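Local atomic coordinates of NEDD8-conjugating enzyme UBC12 (Saccharomyces cerevisiae, PDB entry 3O2U), a protein that takes the ubiquitin-like protein NEDD8/RUB1 from its E1 complex and catalyses its covalent attachment to other proteins, chiefly the cullin CDC53. Residues G75-G80 with L172-G177; P150-A155 with V182-I187. One frame throughout, in Å; residues are numbered along the deposited sequence.

Both contacts lie toward the same side of the UBC fold, with centres about 11 Å apart, and both are buried where the segments touch, but their chemistry differs. Contact 1 packs a methionine at the end of helix 163-174 against a loop of the four-stranded meander and rests on van der Waals and sulfur-aromatic packing, partly against backbone carbonyls. Contact 2 covers less surface and joins the cap of helix 153-160 to the C-terminal segment through amide, phenol and water. Residues 172-177 and 182-187 also meet directly: M174 O receives a probable hydrogen bond from I187 N, and G176 O one from K183 NZ.

Contact 1 (G75-G80 with L172-G177); sequences GYYNYG and LTMSGG
M174 lays its thioether against Y77 in a Met-aromatic contact, joining the end of helix 163-174 to the loop between strands 65-70 and 82-87 of the UBC meander. M174 SD lies 4.0 Å from CD1 of Y77 and 5.2 Å from the ring centroid, approaching the ring obliquely, and the two side chains cross at about a right angle. M174 SD also rests 3.8 Å from Y77 CA and 4.1 Å from G80 CA; glycine, with no side chain, leaves room for it. A bend at the last torsion of M174 (chi3 -46°) turns CE along the loop backbone, 3.9 Å from N78 O, so a long flexible side chain suits this uneven surface. Farther out, Y77 is gripped by the F142 ring edge to face and by V170, and its hydroxyl is bonded to F106 O. Behind M174 a Schellman motif with G176 at positive phi ends the helix. The loop is shaped by a type I turn from G75 to N78 and a type II turn from Y77 to G80. In the first, G75 O takes two bonds from N78: one from backbone N, and a short, nearly straight one from ND2 at 2.6 Å.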
loop_
_atom_site.group_PDB
_atom_site.type_symbol
_atom_site.label_atom_id
_atom_site.label_comp_id
_atom_site.label_asym_id
_atom_site.label_seq_id
_atom_site.Cartn_x
_atom_site.Cartn_y
_atom_site.Cartn_z
ATOM N N GLY A 75 -15.698 -10.825 -8.665
ATOM C CA GLY A 75 -14.824 -10.353 -9.728
ATOM C C GLY A 75 -13.749 -11.331 -10.202
ATOM O O GLY A 75 -13.690 -12.489 -9.780
ATOM N N TYR A 76 -12.877 -10.849 -11.083
ATOM C CA TYR A 76 -11.859 -11.690 -11.706
ATOM C C TYR A 76 -10.934 -12.393 -10.716
ATOM O O TYR A 76 -10.484 -13.519 -10.956
ATOM C CB TYR A 76 -11.008 -10.841 -12.629
ATOM C CG TYR A 76 -11.734 -10.333 -13.843
ATOM C CD1 TYR A 76 -12.290 -11.218 -14.754
ATOM C CD2 TYR A 76 -11.845 -8.968 -14.090
ATOM C CE1 TYR A 76 -12.938 -10.768 -15.880
ATOM C CE2 TYR A 76 -12.487 -8.504 -15.221
ATOM C CZ TYR A 76 -13.035 -9.413 -16.113
ATOM O OH TYR A 76 -13.685 -8.967 -17.239
ATOM N N TYR A 77 -10.640 -11.706 -9.621
ATOM C CA TYR A 77 -9.648 -12.155 -8.653
ATOM C C TYR A 77 -10.324 -12.753 -7.438
ATOM O O TYR A 77 -9.702 -12.909 -6.396
ATOM C CB TYR A 77 -8.758 -10.970 -8.232
ATOM C CG TYR A 77 -8.036 -10.345 -9.401
ATOM C CD1 TYR A 77 -6.773 -10.790 -9.779
ATOM C CD2 TYR A 77 -8.635 -9.348 -10.161
ATOM C CE1 TYR A 77 -6.116 -10.239 -10.860
ATOM C CE2 TYR A 77 -7.993 -8.793 -11.249
ATOM C CZ TYR A 77 -6.735 -9.252 -11.600
ATOM O OH TYR A 77 -6.076 -8.697 -12.670
ATOM N N ASN A 78 -11.608 -13.085 -7.573
ATOM C CA ASN A 78 -12.360 -13.650 -6.465
ATOM C C ASN A 78 -11.597 -14.754 -5.743
ATOM O O ASN A 78 -11.050 -15.673 -6.363
ATOM C CB ASN A 78 -13.755 -14.124 -6.908
ATOM C CG ASN A 78 -13.699 -15.311 -7.848
ATOM O OD1 ASN A 78 -13.654 -16.446 -7.411
ATOM N ND2 ASN A 78 -13.686 -15.046 -9.142
ATOM N N TYR A 79 -11.547 -14.620 -4.421
ATOM C CA TYR A 79 -10.922 -15.587 -3.516
ATOM C C TYR A 79 -9.392 -15.743 -3.608
ATOM O O TYR A 79 -8.801 -16.595 -2.935
ATOM C CB TYR A 79 -11.663 -16.920 -3.594
ATOM C CG TYR A 79 -13.082 -16.722 -3.130
ATOM C CD1 TYR A 79 -13.386 -16.730 -1.782
ATOM C CD2 TYR A 79 -14.102 -16.450 -4.033
ATOM C CE1 TYR A 79 -14.663 -16.520 -1.336
ATOM C CE2 TYR A 79 -15.406 -16.241 -3.593
ATOM C CZ TYR A 79 -15.672 -16.272 -2.235
ATOM O OH TYR A 79 -16.947 -16.064 -1.765
ATOM N N GLY A 80 -8.754 -14.910 -4.421
ATOM C CA GLY A 80 -7.301 -14.793 -4.370
ATOM C C GLY A 80 -6.897 -13.836 -3.255
ATOM O O GLY A 80 -7.630 -12.903 -2.949
ATOM N N LEU A 172 -5.600 -18.743 -14.239
ATOM C CA LEU A 172 -4.349 -19.480 -14.431
ATOM C C LEU A 172 -3.207 -18.884 -13.600
ATOM O O LEU A 172 -2.490 -19.598 -12.903
ATOM C CB LEU A 172 -3.933 -19.460 -15.901
ATOM C CG LEU A 172 -2.495 -19.877 -16.246
ATOM C CD1 LEU A 172 -2.262 -21.340 -15.922
ATOM C CD2 LEU A 172 -2.208 -19.624 -17.729
ATOM N N THR A 173 -3.010 -17.576 -13.722
ATOM C CA THR A 173 -1.902 -16.910 -13.032
ATOM C C THR A 173 -2.022 -16.964 -11.503
ATOM O O THR A 173 -1.018 -17.147 -10.815
ATOM C CB THR A 173 -1.749 -15.466 -13.518
ATOM O OG1 THR A 173 -2.987 -14.762 -13.350
ATOM C CG2 THR A 173 -1.384 -15.459 -14.994
ATOM N N MET A 174 -3.245 -16.810 -10.991
ATOM C CA MET A 174 -3.517 -16.904 -9.552
ATOM C C MET A 174 -3.240 -18.295 -9.005
ATOM O O MET A 174 -3.015 -18.445 -7.811
ATOM C CB MET A 174 -4.969 -16.523 -9.198
ATOM C CG MET A 174 -5.335 -15.059 -9.422
ATOM S SD MET A 174 -6.711 -14.500 -8.392
ATOM C CE MET A 174 -7.886 -15.824 -8.580
ATOM N N SER A 175 -3.267 -19.303 -9.879
ATOM C CA SER A 175 -2.944 -20.673 -9.489
ATOM C C SER A 175 -1.464 -20.970 -9.701
ATOM O O SER A 175 -1.045 -22.131 -9.645
ATOM C CB SER A 175 -3.762 -21.679 -10.307
ATOM O OG SER A 175 -5.132 -21.625 -9.973
ATOM N N GLY A 176 -0.683 -19.932 -9.974
ATOM C CA GLY A 176 0.744 -20.099 -10.160
ATOM C C GLY A 176 1.191 -20.358 -11.587
ATOM O O GLY A 176 2.349 -20.700 -11.820
ATOM N N GLY A 177 0.288 -20.182 -12.549
ATOM C CA GLY A 177 0.611 -20.428 -13.944
ATOM C C GLY A 177 1.336 -19.279 -14.602
ATOM O O GLY A 177 1.550 -18.231 -13.987
#

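Contact 2 (P150-A155 with V182-I187); sequences PLNKDA and VKYDNI
N152 and Y184 meet from opposite directions, the amide of one against the hydroxyl of the other. N152 ND2 points to Y184 OH at 3.4 Å, a weak hydrogen bond whose N-H...O angle is 154°. The amide approaches the phenol at its edge, near the plane of the ring, and the two planes are only 21° apart, so amide and ring are roughly coplanar and meet at the ring edge rather than stacking.

Asparagine suits the site because its two ends do different work. Its CG extends opposite the backbone N (chi1 179°), which carries the amide toward Y184 while OD1 turns back over the start of helix 153-160. There N152 is the N-cap: OD1 accepts from A155 N at 3.0 Å, along a nearly straight N-H but from well above the carbonyl plane. The capping bond should restrain the amide's rotation and keep ND2 directed at the phenol.

Tyrosine suits the other side by spanning the gap with a rigid ring and ending in a group that can both give and take. Its CG, set opposite the carbonyl carbon, sends the ring across toward N152. Y184 OH receives N152 ND2 and donates to a water oxygen at 2.7 Å. That water oxygen, in the ring plane, in turn donates to D154 OD2 at 3.0 Å, adding a second, bridged link to the first turn of the helix. Near the N-terminus of helix 153-160 the charge of D154 is probably stabilised by the helix dipole.

The N152 side chain lies about 9 Å from that of C117, the predicted thioester cysteine. The Y184 ring meets F106 edge to face and touches T173 of helix 163-174, so the contact ties the cap of helix 153-160 to the chain that leaves the short strand 182-183 and runs past helix 163-174.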
loop_
_atom_site.group_PDB
_atom_site.type_symbol
_atom_site.label_atom_id
_atom_site.label_comp_id
_atom_site.label_asym_id
_atom_site.label_seq_id
_atom_site.Cartn_x
_atom_site.Cartn_y
_atom_site.Cartn_z
ATOM N N PRO A 150 -1.518 1.064 -17.658
ATOM C CA PRO A 150 -0.961 -0.272 -17.882
ATOM C C PRO A 150 0.484 -0.395 -17.418
ATOM O O PRO A 150 1.395 -0.073 -18.181
ATOM C CB PRO A 150 -1.029 -0.431 -19.413
ATOM C CG PRO A 150 -1.704 0.821 -19.946
ATOM C CD PRO A 150 -1.519 1.866 -18.890
ATOM N N LEU A 151 0.694 -0.851 -16.187
ATOM C CA LEU A 151 2.040 -1.173 -15.733
ATOM C C LEU A 151 2.410 -2.546 -16.277
ATOM O O LEU A 151 3.583 -2.873 -16.459
ATOM C CB LEU A 151 2.119 -1.185 -14.206
ATOM C CG LEU A 151 2.019 0.157 -13.479
ATOM C CD1 LEU A 151 2.515 0.011 -12.044
ATOM C CD2 LEU A 151 2.823 1.215 -14.203
ATOM N N ASN A 152 1.383 -3.349 -16.515
ATOM C CA ASN A 152 1.555 -4.691 -17.043
ATOM C C ASN A 152 0.801 -4.766 -18.354
ATOM O O ASN A 152 -0.425 -4.885 -18.369
ATOM C CB ASN A 152 1.013 -5.724 -16.063
ATOM C CG ASN A 152 1.152 -7.149 -16.579
ATOM O OD1 ASN A 152 1.042 -7.410 -17.782
ATOM N ND2 ASN A 152 1.393 -8.075 -15.671
ATOM N N LYS A 153 1.541 -4.674 -19.453
ATOM C CA LYS A 153 0.928 -4.544 -20.768
ATOM C C LYS A 153 0.181 -5.797 -21.189
ATOM O O LYS A 153 -0.840 -5.707 -21.856
ATOM C CB LYS A 153 1.978 -4.165 -21.816
ATOM C CG LYS A 153 2.481 -2.737 -21.682
ATOM C CD LYS A 153 3.792 -2.537 -22.440
ATOM C CE LYS A 153 3.680 -3.002 -23.888
ATOM N NZ LYS A 153 4.980 -2.907 -24.613
ATOM N N ASP A 154 0.680 -6.966 -20.801
ATOM C CA ASP A 154 -0.002 -8.215 -21.143
ATOM C C ASP A 154 -1.405 -8.281 -20.542
ATOM O O ASP A 154 -2.359 -8.679 -21.215
ATOM C CB ASP A 154 0.811 -9.422 -20.678
ATOM C CG ASP A 154 2.124 -9.563 -21.419
ATOM O OD1 ASP A 154 2.251 -8.985 -22.519
ATOM O OD2 ASP A 154 3.029 -10.258 -20.898
ATOM N N ALA A 155 -1.526 -7.908 -19.268
ATOM C CA ALA A 155 -2.833 -7.869 -18.617
ATOM C C ALA A 155 -3.731 -6.809 -19.243
ATOM O O ALA A 155 -4.905 -7.056 -19.469
ATOM C CB ALA A 155 -2.701 -7.634 -17.104
ATOM N N VAL A 182 6.360 -15.260 -18.151
ATOM C CA VAL A 182 6.499 -14.878 -16.753
ATOM C C VAL A 182 5.587 -15.714 -15.860
ATOM O O VAL A 182 4.412 -15.928 -16.165
ATOM C CB VAL A 182 6.329 -13.350 -16.553
ATOM C CG1 VAL A 182 5.847 -12.697 -17.828
ATOM C CG2 VAL A 182 5.419 -13.029 -15.367
ATOM N N LYS A 183 6.169 -16.219 -14.777
ATOM C CA LYS A 183 5.453 -17.051 -13.832
ATOM C C LYS A 183 4.863 -16.198 -12.707
ATOM O O LYS A 183 5.538 -15.342 -12.139
ATOM C CB LYS A 183 6.374 -18.124 -13.243
ATOM C CG LYS A 183 5.614 -19.189 -12.446
ATOM C CD LYS A 183 6.372 -19.648 -11.213
ATOM C CE LYS A 183 5.424 -19.771 -10.005
ATOM N NZ LYS A 183 4.503 -20.935 -10.093
ATOM N N TYR A 184 3.600 -16.442 -12.391
ATOM C CA TYR A 184 2.930 -15.681 -11.359
ATOM C C TYR A 184 2.772 -16.546 -10.118
ATOM O O TYR A 184 2.816 -17.780 -10.203
ATOM C CB TYR A 184 1.586 -15.167 -11.892
ATOM C CG TYR A 184 1.801 -14.126 -12.971
ATOM C CD1 TYR A 184 1.837 -12.774 -12.653
ATOM C CD2 TYR A 184 2.034 -14.498 -14.290
ATOM C CE1 TYR A 184 2.072 -11.809 -13.627
ATOM C CE2 TYR A 184 2.266 -13.541 -15.277
ATOM C CZ TYR A 184 2.277 -12.196 -14.935
ATOM O OH TYR A 184 2.516 -11.224 -15.886
ATOM N N ASP A 185 2.570 -15.906 -8.966
ATOM C CA ASP A 185 2.443 -16.644 -7.710
ATOM C C ASP A 185 1.087 -17.322 -7.540
ATOM O O ASP A 185 0.069 -16.821 -7.996
ATOM C CB ASP A 185 2.671 -15.711 -6.527
ATOM C CG ASP A 185 4.111 -15.259 -6.416
ATOM O OD1 ASP A 185 5.013 -16.007 -6.855
ATOM O OD2 ASP A 185 4.335 -14.161 -5.878
ATOM N N ASN A 186 1.095 -18.459 -6.858
ATOM C CA ASN A 186 -0.125 -19.127 -6.435
ATOM C C ASN A 186 -0.702 -18.397 -5.236
ATOM O O ASN A 186 -0.125 -18.435 -4.147
ATOM C CB ASN A 186 0.190 -20.577 -6.072
ATOM C CG ASN A 186 -1.057 -21.380 -5.733
ATOM O OD1 ASN A 186 -1.957 -20.895 -5.046
ATOM N ND2 ASN A 186 -1.105 -22.618 -6.201
ATOM N N ILE A 187 -1.830 -17.713 -5.428
ATOM C CA ILE A 187 -2.426 -16.952 -4.339
ATOM C C ILE A 187 -3.832 -17.436 -3.929
ATOM O O ILE A 187 -4.508 -16.766 -3.151
ATOM C CB ILE A 187 -2.493 -15.427 -4.655
ATOM C CG1 ILE A 187 -3.413 -15.154 -5.852
ATOM C CG2 ILE A 187 -1.110 -14.850 -4.917
ATOM C CD1 ILE A 187 -3.608 -13.663 -6.139
HETATM O O HOH W 1 2.821 -12.026 -18.466
#